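Long-range contact in FixG-related protein (PDB 2R39), which is of unknown function but, as a FixG-related membrane protein, probably binds 4Fe-4S clusters in electron transport, this fragment being its C-terminal immunoglobulin-like domain: residues T43-L56 against T93-E105. Sequence-based numbering, arbitrary orientation.
Sequences TQQVQEYNLDVKGL and TTIQFILTDKSNE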
ATOM      1  N   THR A  43      -4.639  -6.534 -18.512  1.00 48.23           N
ATOM      2  CA  THR A  43      -5.518  -6.250 -19.643  1.00 48.58           C
ATOM      3  C   THR A  43      -4.674  -5.766 -20.821  1.00 49.46           C
ATOM      4  O   THR A  43      -3.446  -5.563 -20.684  1.00 49.61           O
ATOM      5  CB  THR A  43      -6.579  -5.183 -19.282  1.00 48.37           C
ATOM      6  OG1 THR A  43      -5.958  -3.876 -19.198  1.00 47.55           O
ATOM      7  CG2 THR A  43      -7.249  -5.517 -17.931  1.00 48.36           C
ATOM      8  N   GLN A  44      -5.335  -5.584 -21.976  1.00 50.44           N
ATOM      9  CA  GLN A  44      -4.651  -5.147 -23.184  1.00 51.04           C
ATOM     10  C   GLN A  44      -4.809  -3.644 -23.418  1.00 50.93           C
ATOM     11  O   GLN A  44      -4.431  -3.142 -24.468  1.00 50.30           O
ATOM     12  CB  GLN A  44      -5.129  -5.946 -24.405  1.00 51.61           C
ATOM     13  CG  GLN A  44      -4.801  -7.433 -24.355  1.00 54.77           C
ATOM     14  CD  GLN A  44      -3.309  -7.713 -24.160  1.00 58.42           C
ATOM     15  OE1 GLN A  44      -2.908  -8.380 -23.162  1.00 60.21           O
ATOM     16  NE2 GLN A  44      -2.486  -7.199 -25.105  1.00 59.92           N
ATOM     17  N   GLN A  45      -5.351  -2.936 -22.426  1.00 50.67           N
ATOM     18  CA  GLN A  45      -5.500  -1.480 -22.481  1.00 50.90           C
ATOM     19  C   GLN A  45      -4.780  -0.844 -21.285  1.00 50.28           C
ATOM     20  O   GLN A  45      -4.567  -1.512 -20.266  1.00 49.67           O
ATOM     21  CB  GLN A  45      -6.982  -1.092 -22.431  1.00 50.72           C
ATOM     22  CG  GLN A  45      -7.808  -1.405 -23.684  1.00 52.48           C
ATOM     23  CD  GLN A  45      -9.118  -0.612 -23.719  1.00 52.54           C
ATOM     24  OE1 GLN A  45      -9.688  -0.267 -22.669  1.00 54.93           O
ATOM     25  NE2 GLN A  45      -9.595  -0.315 -24.923  1.00 54.85           N
ATOM     26  N   VAL A  46      -4.410   0.432 -21.424  1.00 49.42           N
ATOM     27  CA  VAL A  46      -3.902   1.254 -20.307  1.00 49.17           C
ATOM     28  C   VAL A  46      -4.990   1.371 -19.238  1.00 48.31           C
ATOM     29  O   VAL A  46      -6.162   1.547 -19.561  1.00 47.87           O
ATOM     30  CB  VAL A  46      -3.498   2.686 -20.790  1.00 49.28           C
ATOM     31  CG1 VAL A  46      -2.977   3.556 -19.623  1.00 49.60           C
ATOM     32  CG2 VAL A  46      -2.461   2.615 -21.883  1.00 49.80           C
ATOM     33  N   GLN A  47      -4.606   1.261 -17.966  1.00 48.34           N
ATOM     34  CA  GLN A  47      -5.555   1.382 -16.865  1.00 47.83           C
ATOM     35  C   GLN A  47      -5.057   2.376 -15.803  1.00 47.72           C
ATOM     36  O   GLN A  47      -3.861   2.650 -15.730  1.00 47.35           O
ATOM     37  CB  GLN A  47      -5.824  -0.001 -16.239  1.00 47.76           C
ATOM     38  CG  GLN A  47      -6.240  -1.116 -17.245  1.00 47.84           C
ATOM     39  CD  GLN A  47      -7.618  -0.916 -17.862  1.00 48.55           C
ATOM     40  OE1 GLN A  47      -8.401  -0.073 -17.419  1.00 47.73           O
ATOM     41  NE2 GLN A  47      -7.917  -1.698 -18.908  1.00 50.15           N
ATOM     42  N   GLU A  48      -5.978   2.909 -14.990  1.00 47.85           N
ATOM     43  CA  GLU A  48      -5.647   3.816 -13.874  1.00 47.44           C
ATOM     44  C   GLU A  48      -6.104   3.197 -12.576  1.00 46.57           C
ATOM     45  O   GLU A  48      -7.250   2.771 -12.459  1.00 46.89           O
ATOM     46  CB  GLU A  48      -6.281   5.230 -14.012  1.00 47.51           C
ATOM     47  CG  GLU A  48      -6.080   6.124 -12.725  1.00 48.05           C
ATOM     48  CD  GLU A  48      -6.741   7.524 -12.752  1.00 50.42           C
ATOM     49  OE1 GLU A  48      -6.442   8.295 -13.675  1.00 54.07           O
ATOM     50  OE2 GLU A  48      -7.532   7.853 -11.818  1.00 55.91           O
ATOM     51  N   TYR A  49      -5.208   3.160 -11.600  1.00 46.12           N
ATOM     52  CA  TYR A  49      -5.509   2.573 -10.287  1.00 46.50           C
ATOM     53  C   TYR A  49      -5.332   3.621  -9.174  1.00 45.91           C
ATOM     54  O   TYR A  49      -4.495   4.510  -9.293  1.00 45.42           O
ATOM     55  CB  TYR A  49      -4.630   1.334 -10.018  1.00 46.88           C
ATOM     56  CG  TYR A  49      -4.598   0.313 -11.156  1.00 48.47           C
ATOM     57  CD1 TYR A  49      -5.753  -0.336 -11.575  1.00 49.19           C
ATOM     58  CD2 TYR A  49      -3.407  -0.008 -11.803  1.00 49.67           C
ATOM     59  CE1 TYR A  49      -5.723  -1.285 -12.618  1.00 49.15           C
ATOM     60  CE2 TYR A  49      -3.370  -0.964 -12.839  1.00 50.77           C
ATOM     61  CZ  TYR A  49      -4.533  -1.592 -13.242  1.00 49.58           C
ATOM     62  OH  TYR A  49      -4.510  -2.522 -14.280  1.00 49.71           O
ATOM     63  N   ASN A  50      -6.145   3.535  -8.124  1.00 45.64           N
ATOM     64  CA  ASN A  50      -5.878   4.269  -6.890  1.00 45.43           C
ATOM     65  C   ASN A  50      -5.354   3.241  -5.890  1.00 45.08           C
ATOM     66  O   ASN A  50      -5.803   2.080  -5.883  1.00 43.82           O
ATOM     67  CB  ASN A  50      -7.139   4.880  -6.280  1.00 46.40           C
ATOM     68  CG  ASN A  50      -7.586   6.211  -6.935  1.00 50.78           C
ATOM     69  OD1 ASN A  50      -6.825   6.938  -7.581  1.00 50.63           O
ATOM     70  ND2 ASN A  50      -8.852   6.546  -6.701  1.00 55.78           N
ATOM     71  N   LEU A  51      -4.451   3.691  -5.026  1.00 43.40           N
ATOM     72  CA  LEU A  51      -3.865   2.855  -3.988  1.00 44.00           C
ATOM     73  C   LEU A  51      -4.183   3.504  -2.666  1.00 43.80           C
ATOM     74  O   LEU A  51      -4.054   4.725  -2.509  1.00 42.88           O
ATOM     75  CB  LEU A  51      -2.357   2.701  -4.170  1.00 43.23           C
ATOM     76  CG  LEU A  51      -1.887   2.271  -5.571  1.00 45.64           C
ATOM     77  CD1 LEU A  51      -0.419   2.545  -5.720  1.00 46.48           C
ATOM     78  CD2 LEU A  51      -2.194   0.782  -5.884  1.00 46.94           C
ATOM     79  N   ASP A  52      -4.608   2.675  -1.724  1.00 44.38           N
ATOM     80  CA  ASP A  52      -5.087   3.125  -0.413  1.00 45.50           C
ATOM     81  C   ASP A  52      -4.676   2.148   0.657  1.00 44.55           C
ATOM     82  O   ASP A  52      -4.193   1.081   0.346  1.00 44.23           O
ATOM     83  CB  ASP A  52      -6.617   3.228  -0.437  1.00 46.42           C
ATOM     84  CG  ASP A  52      -7.079   4.478  -1.121  1.00 51.40           C
ATOM     85  OD1 ASP A  52      -6.924   5.565  -0.501  1.00 53.32           O
ATOM     86  OD2 ASP A  52      -7.573   4.373  -2.275  1.00 52.58           O
ATOM     87  N   VAL A  53      -4.864   2.529   1.918  1.00 44.27           N
ATOM     88  CA  VAL A  53      -4.628   1.626   3.044  1.00 44.23           C
ATOM     89  C   VAL A  53      -5.823   1.784   3.989  1.00 45.36           C
ATOM     90  O   VAL A  53      -6.402   2.886   4.123  1.00 45.83           O
ATOM     91  CB  VAL A  53      -3.281   1.884   3.810  1.00 44.53           C
ATOM     92  CG1 VAL A  53      -3.211   3.338   4.422  1.00 43.37           C
ATOM     93  CG2 VAL A  53      -3.057   0.820   4.903  1.00 43.41           C
ATOM     94  N   LYS A  54      -6.238   0.687   4.589  1.00 44.54           N
ATOM     95  CA  LYS A  54      -7.226   0.802   5.636  1.00 45.80           C
ATOM     96  C   LYS A  54      -6.752   0.095   6.892  1.00 44.85           C
ATOM     97  O   LYS A  54      -5.926  -0.827   6.809  1.00 43.96           O
ATOM     98  CB  LYS A  54      -8.599   0.355   5.129  1.00 47.33           C
ATOM     99  CG  LYS A  54      -8.956  -1.065   5.338  1.00 52.75           C
ATOM    100  CD  LYS A  54     -10.482  -1.265   5.286  1.00 54.40           C
ATOM    101  CE  LYS A  54     -11.097  -0.667   4.033  1.00 53.08           C
ATOM    102  NZ  LYS A  54     -12.335  -1.425   3.626  1.00 52.34           N
ATOM    103  N   GLY A  55      -7.204   0.579   8.050  1.00 43.74           N
ATOM    104  CA  GLY A  55      -6.879  -0.052   9.320  1.00 43.42           C
ATOM    105  C   GLY A  55      -6.131   0.814  10.311  1.00 43.84           C
ATOM    106  O   GLY A  55      -5.948   0.407  11.453  1.00 43.10           O
ATOM    107  N   LEU A  56      -5.697   2.000   9.885  1.00 43.14           N
ATOM    108  CA  LEU A  56      -5.024   2.943  10.805  1.00 44.10           C
ATOM    109  C   LEU A  56      -5.927   4.134  11.092  1.00 44.17           C
ATOM    110  O   LEU A  56      -6.495   4.715  10.166  1.00 43.65           O
ATOM    111  CB  LEU A  56      -3.683   3.411  10.211  1.00 43.75           C
ATOM    112  CG  LEU A  56      -2.587   2.340  10.297  1.00 43.54           C
ATOM    113  CD1 LEU A  56      -1.447   2.575   9.297  1.00 45.55           C
ATOM    114  CD2 LEU A  56      -2.049   2.280  11.739  1.00 41.79           C
ATOM    115  N   THR A  93      -0.748  -3.352  14.187  1.00 45.88           N
ATOM    116  CA  THR A  93      -2.012  -3.067  13.554  1.00 45.05           C
ATOM    117  C   THR A  93      -2.160  -3.855  12.242  1.00 45.84           C
ATOM    118  O   THR A  93      -1.268  -3.809  11.368  1.00 44.32           O
ATOM    119  CB  THR A  93      -2.140  -1.555  13.291  1.00 45.82           C
ATOM    120  OG1 THR A  93      -1.871  -0.836  14.507  1.00 45.28           O
ATOM    121  CG2 THR A  93      -3.533  -1.187  12.807  1.00 45.44           C
ATOM    122  N   THR A  94      -3.290  -4.558  12.096  1.00 44.11           N
ATOM    123  CA  THR A  94      -3.656  -5.152  10.805  1.00 45.08           C
ATOM    124  C   THR A  94      -4.140  -4.088   9.853  1.00 45.26           C
ATOM    125  O   THR A  94      -4.999  -3.271  10.208  1.00 45.60           O
ATOM    126  CB  THR A  94      -4.755  -6.240  10.954  1.00 45.77           C
ATOM    127  OG1 THR A  94      -4.234  -7.270  11.775  1.00 46.41           O
ATOM    128  CG2 THR A  94      -5.091  -6.869   9.584  1.00 46.06           C
ATOM    129  N   ILE A  95      -3.560  -4.071   8.648  1.00 44.85           N
ATOM    130  CA  ILE A  95      -3.942  -3.114   7.632  1.00 44.27           C
ATOM    131  C   ILE A  95      -4.190  -3.881   6.340  1.00 45.00           C
ATOM    132  O   ILE A  95      -3.809  -5.046   6.230  1.00 45.07           O
ATOM    133  CB  ILE A  95      -2.844  -2.006   7.429  1.00 44.55           C
ATOM    134  CG1 ILE A  95      -1.494  -2.643   7.031  1.00 44.40           C
ATOM    135  CG2 ILE A  95      -2.667  -1.153   8.749  1.00 43.38           C
ATOM    136  CD1 ILE A  95      -0.397  -1.651   6.505  1.00 42.79           C
ATOM    137  N   GLN A  96      -4.823  -3.226   5.373  1.00 44.52           N
ATOM    138  CA  GLN A  96      -4.955  -3.772   4.039  1.00 45.48           C
ATOM    139  C   GLN A  96      -4.595  -2.675   3.095  1.00 45.46           C
ATOM    140  O   GLN A  96      -5.082  -1.544   3.250  1.00 45.55           O
ATOM    141  CB  GLN A  96      -6.409  -4.069   3.721  1.00 45.73           C
ATOM    142  CG  GLN A  96      -6.917  -5.418   4.092  1.00 48.95           C
ATOM    143  CD  GLN A  96      -8.343  -5.537   3.627  1.00 52.10           C
ATOM    144  OE1 GLN A  96      -9.007  -4.512   3.382  1.00 53.18           O
ATOM    145  NE2 GLN A  96      -8.813  -6.755   3.462  1.00 50.86           N
ATOM    146  N   PHE A  97      -3.771  -3.009   2.106  1.00 44.87           N
ATOM    147  CA  PHE A  97      -3.585  -2.159   0.955  1.00 43.72           C
ATOM    148  C   PHE A  97      -4.636  -2.504  -0.093  1.00 44.54           C
ATOM    149  O   PHE A  97      -5.004  -3.690  -0.286  1.00 44.17           O
ATOM    150  CB  PHE A  97      -2.188  -2.335   0.403  1.00 43.76           C
ATOM    151  CG  PHE A  97      -1.116  -1.772   1.300  1.00 44.01           C
ATOM    152  CD1 PHE A  97      -0.851  -0.411   1.309  1.00 43.57           C
ATOM    153  CD2 PHE A  97      -0.368  -2.612   2.122  1.00 43.91           C
ATOM    154  CE1 PHE A  97       0.144   0.119   2.128  1.00 44.75           C
ATOM    155  CE2 PHE A  97       0.627  -2.091   2.942  1.00 44.34           C
ATOM    156  CZ  PHE A  97       0.877  -0.723   2.944  1.00 43.69           C
ATOM    157  N   ILE A  98      -5.156  -1.470  -0.745  1.00 43.71           N
ATOM    158  CA  ILE A  98      -6.265  -1.674  -1.636  1.00 44.45           C
ATOM    159  C   ILE A  98      -5.930  -1.041  -2.961  1.00 45.45           C
ATOM    160  O   ILE A  98      -5.568   0.141  -3.011  1.00 44.93           O
ATOM    161  CB  ILE A  98      -7.563  -1.121  -1.024  1.00 45.05           C
ATOM    162  CG1 ILE A  98      -7.858  -1.867   0.300  1.00 46.35           C
ATOM    163  CG2 ILE A  98      -8.747  -1.228  -2.031  1.00 44.68           C
ATOM    164  CD1 ILE A  98      -8.582  -1.029   1.314  1.00 49.22           C
ATOM    165  N   LEU A  99      -6.009  -1.840  -4.022  1.00 45.47           N
ATOM    166  CA  LEU A  99      -5.884  -1.300  -5.368  1.00 46.04           C
ATOM    167  C   LEU A  99      -7.306  -1.160  -5.915  1.00 46.65           C
ATOM    168  O   LEU A  99      -8.078  -2.117  -5.911  1.00 45.86           O
ATOM    169  CB  LEU A  99      -5.029  -2.227  -6.261  1.00 46.45           C
ATOM    170  CG  LEU A  99      -4.940  -1.785  -7.730  1.00 46.49           C
ATOM    171  CD1 LEU A  99      -3.638  -2.245  -8.355  1.00 47.74           C
ATOM    172  CD2 LEU A  99      -6.122  -2.293  -8.534  1.00 48.12           C
ATOM    173  N   THR A 100      -7.652   0.038  -6.348  1.00 46.64           N
ATOM    174  CA  THR A 100      -8.947   0.286  -6.947  1.00 48.25           C
ATOM    175  C   THR A 100      -8.760   0.612  -8.427  1.00 49.27           C
ATOM    176  O   THR A 100      -8.065   1.562  -8.766  1.00 48.11           O
ATOM    177  CB  THR A 100      -9.670   1.453  -6.243  1.00 48.35           C
ATOM    178  OG1 THR A 100      -9.837   1.124  -4.857  1.00 48.00           O
ATOM    179  CG2 THR A 100     -11.055   1.698  -6.876  1.00 48.46           C
ATOM    180  N   ASP A 101      -9.368  -0.214  -9.277  1.00 51.05           N
ATOM    181  CA  ASP A 101      -9.421  -0.023 -10.735  1.00 54.00           C
ATOM    182  C   ASP A 101     -10.883   0.239 -11.017  1.00 55.82           C
ATOM    183  O   ASP A 101     -11.642  -0.709 -11.270  1.00 56.56           O
ATOM    184  CB  ASP A 101      -8.978  -1.324 -11.436  1.00 53.97           C
ATOM    185  CG  ASP A 101      -9.134  -1.294 -12.975  1.00 55.67           C
ATOM    186  OD1 ASP A 101      -9.833  -0.441 -13.553  1.00 53.42           O
ATOM    187  OD2 ASP A 101      -8.547  -2.189 -13.612  1.00 60.66           O
ATOM    188  N   LYS A 102     -11.290   1.503 -10.922  1.00 57.58           N
ATOM    189  CA  LYS A 102     -12.680   1.902 -11.200  1.00 60.13           C
ATOM    190  C   LYS A 102     -13.224   1.465 -12.569  1.00 60.39           C
ATOM    191  O   LYS A 102     -14.374   1.038 -12.663  1.00 60.64           O
ATOM    192  CB  LYS A 102     -12.862   3.422 -11.047  1.00 60.44           C
ATOM    193  CG  LYS A 102     -12.133   4.278 -12.074  1.00 61.05           C
ATOM    194  CD  LYS A 102     -12.226   5.767 -11.700  1.00 61.96           C
ATOM    195  CE  LYS A 102     -13.388   6.470 -12.414  1.00 65.34           C
ATOM    196  NZ  LYS A 102     -13.937   7.610 -11.609  1.00 65.78           N
ATOM    197  N   SER A 103     -12.402   1.577 -13.614  1.00 61.48           N
ATOM    198  CA  SER A 103     -12.843   1.356 -15.007  1.00 61.93           C
ATOM    199  C   SER A 103     -13.270  -0.091 -15.304  1.00 62.19           C
ATOM    200  O   SER A 103     -14.111  -0.337 -16.189  1.00 62.29           O
ATOM    201  CB  SER A 103     -11.727   1.745 -15.971  1.00 62.32           C
ATOM    202  OG  SER A 103     -10.703   0.757 -15.942  1.00 63.88           O
ATOM    203  N   ASN A 104     -12.654  -1.040 -14.599  1.00 62.25           N
ATOM    204  CA  ASN A 104     -13.070  -2.440 -14.633  1.00 62.15           C
ATOM    205  C   ASN A 104     -13.889  -2.791 -13.395  1.00 62.00           C
ATOM    206  O   ASN A 104     -14.219  -3.968 -13.179  1.00 62.33           O
ATOM    207  CB  ASN A 104     -11.856  -3.378 -14.752  1.00 62.31           C
ATOM    208  CG  ASN A 104     -11.119  -3.229 -16.084  1.00 63.03           C
ATOM    209  OD1 ASN A 104     -11.648  -3.572 -17.146  1.00 63.08           O
ATOM    210  ND2 ASN A 104      -9.888  -2.728 -16.027  1.00 62.97           N
ATOM    211  N   GLU A 105     -14.198  -1.773 -12.583  1.00 61.31           N
ATOM    212  CA  GLU A 105     -14.984  -1.938 -11.346  1.00 60.65           C
ATOM    213  C   GLU A 105     -14.426  -3.114 -10.515  1.00 59.09           C
ATOM    214  O   GLU A 105     -15.103  -4.122 -10.272  1.00 59.26           O
ATOM    215  CB  GLU A 105     -16.486  -2.093 -11.688  1.00 61.60           C
ATOM    216  CG  GLU A 105     -17.467  -2.067 -10.492  1.00 64.59           C
ATOM    217  CD  GLU A 105     -17.538  -0.718  -9.759  1.00 68.32           C
ATOM    218  OE1 GLU A 105     -17.337   0.349 -10.398  1.00 69.14           O
ATOM    219  OE2 GLU A 105     -17.818  -0.734  -8.536  1.00 68.19           O
TER
HETATM  220  O   HOH W   1      -8.472   1.826 -15.393  1.00 58.02           O
HETATM  221  O   HOH W   2      -9.341   3.260 -10.791  1.00 61.84           O
HETATM  222  O   HOH W   3      -6.688  -3.484 -14.882  1.00 53.15           O
HETATM  223  O   HOH W   4      -7.749   1.979  -3.494  1.00 38.40           O
HETATM  224  O   HOH W   5      -6.809  -2.158  11.853  1.00 34.63           O
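Strands 47-54 and 93-101 run antiparallel at 161°, and Asn50-Thr100, Asp52-Ile98 and Lys54-Gln96 each exchange two backbone hydrogen bonds. They are the central pair of one four-stranded sheet, between strands 66-69 and 106-115. Tyr49, Leu51, Val53, Phe97 and Leu99 lie on the face turned to the other sheet, where Met13 touches both Leu51 and Leu99. Leu99 has CG anti to its own N (chi1 175°), which brings its methyls to Tyr49. Leu99 CD1 sits over one face of the Tyr49 ring as a CH-pi contact, 4.3 Å from the centroid. Asp101 comes to the ring's edge, Asp101 OD2 3.1 Å from Tyr49 CE1, with the carboxylate turned 70° from the ring. Water 3 joins that OD2 to Tyr49 OH. On the opposite face, Lys54 lies beside Gln96, and Lys54 CE meets Ile98 CD1 at 3.7 Å.

At the end of its strand, Asp101 shapes the turn that follows. Its OD1 accepts from Asn104 N, an Asx motif, and Asp101 OD2 takes a nearly straight bond from Asn104 ND2 (2.8 Å). Gln47 reaches this turn by a chain bent at chi2, and Gln47 OE1 stands 2.9 Å from Ser103 OG. Gln47 NE2 donates to Thr43 OG1, also bonded to Asn41, consistent with this orientation of the amide. Water 1 links Glu48 N to Ser103 OG; water 2 links Glu48 O, Thr100 O and Lys102 N. The chemistry thus changes along the ladder: apolar packing joins the strands to the core of the C-terminal immunoglobulin-like beta-sandwich, while at one end carboxylate and amide brace their own segments and waters bridge between them.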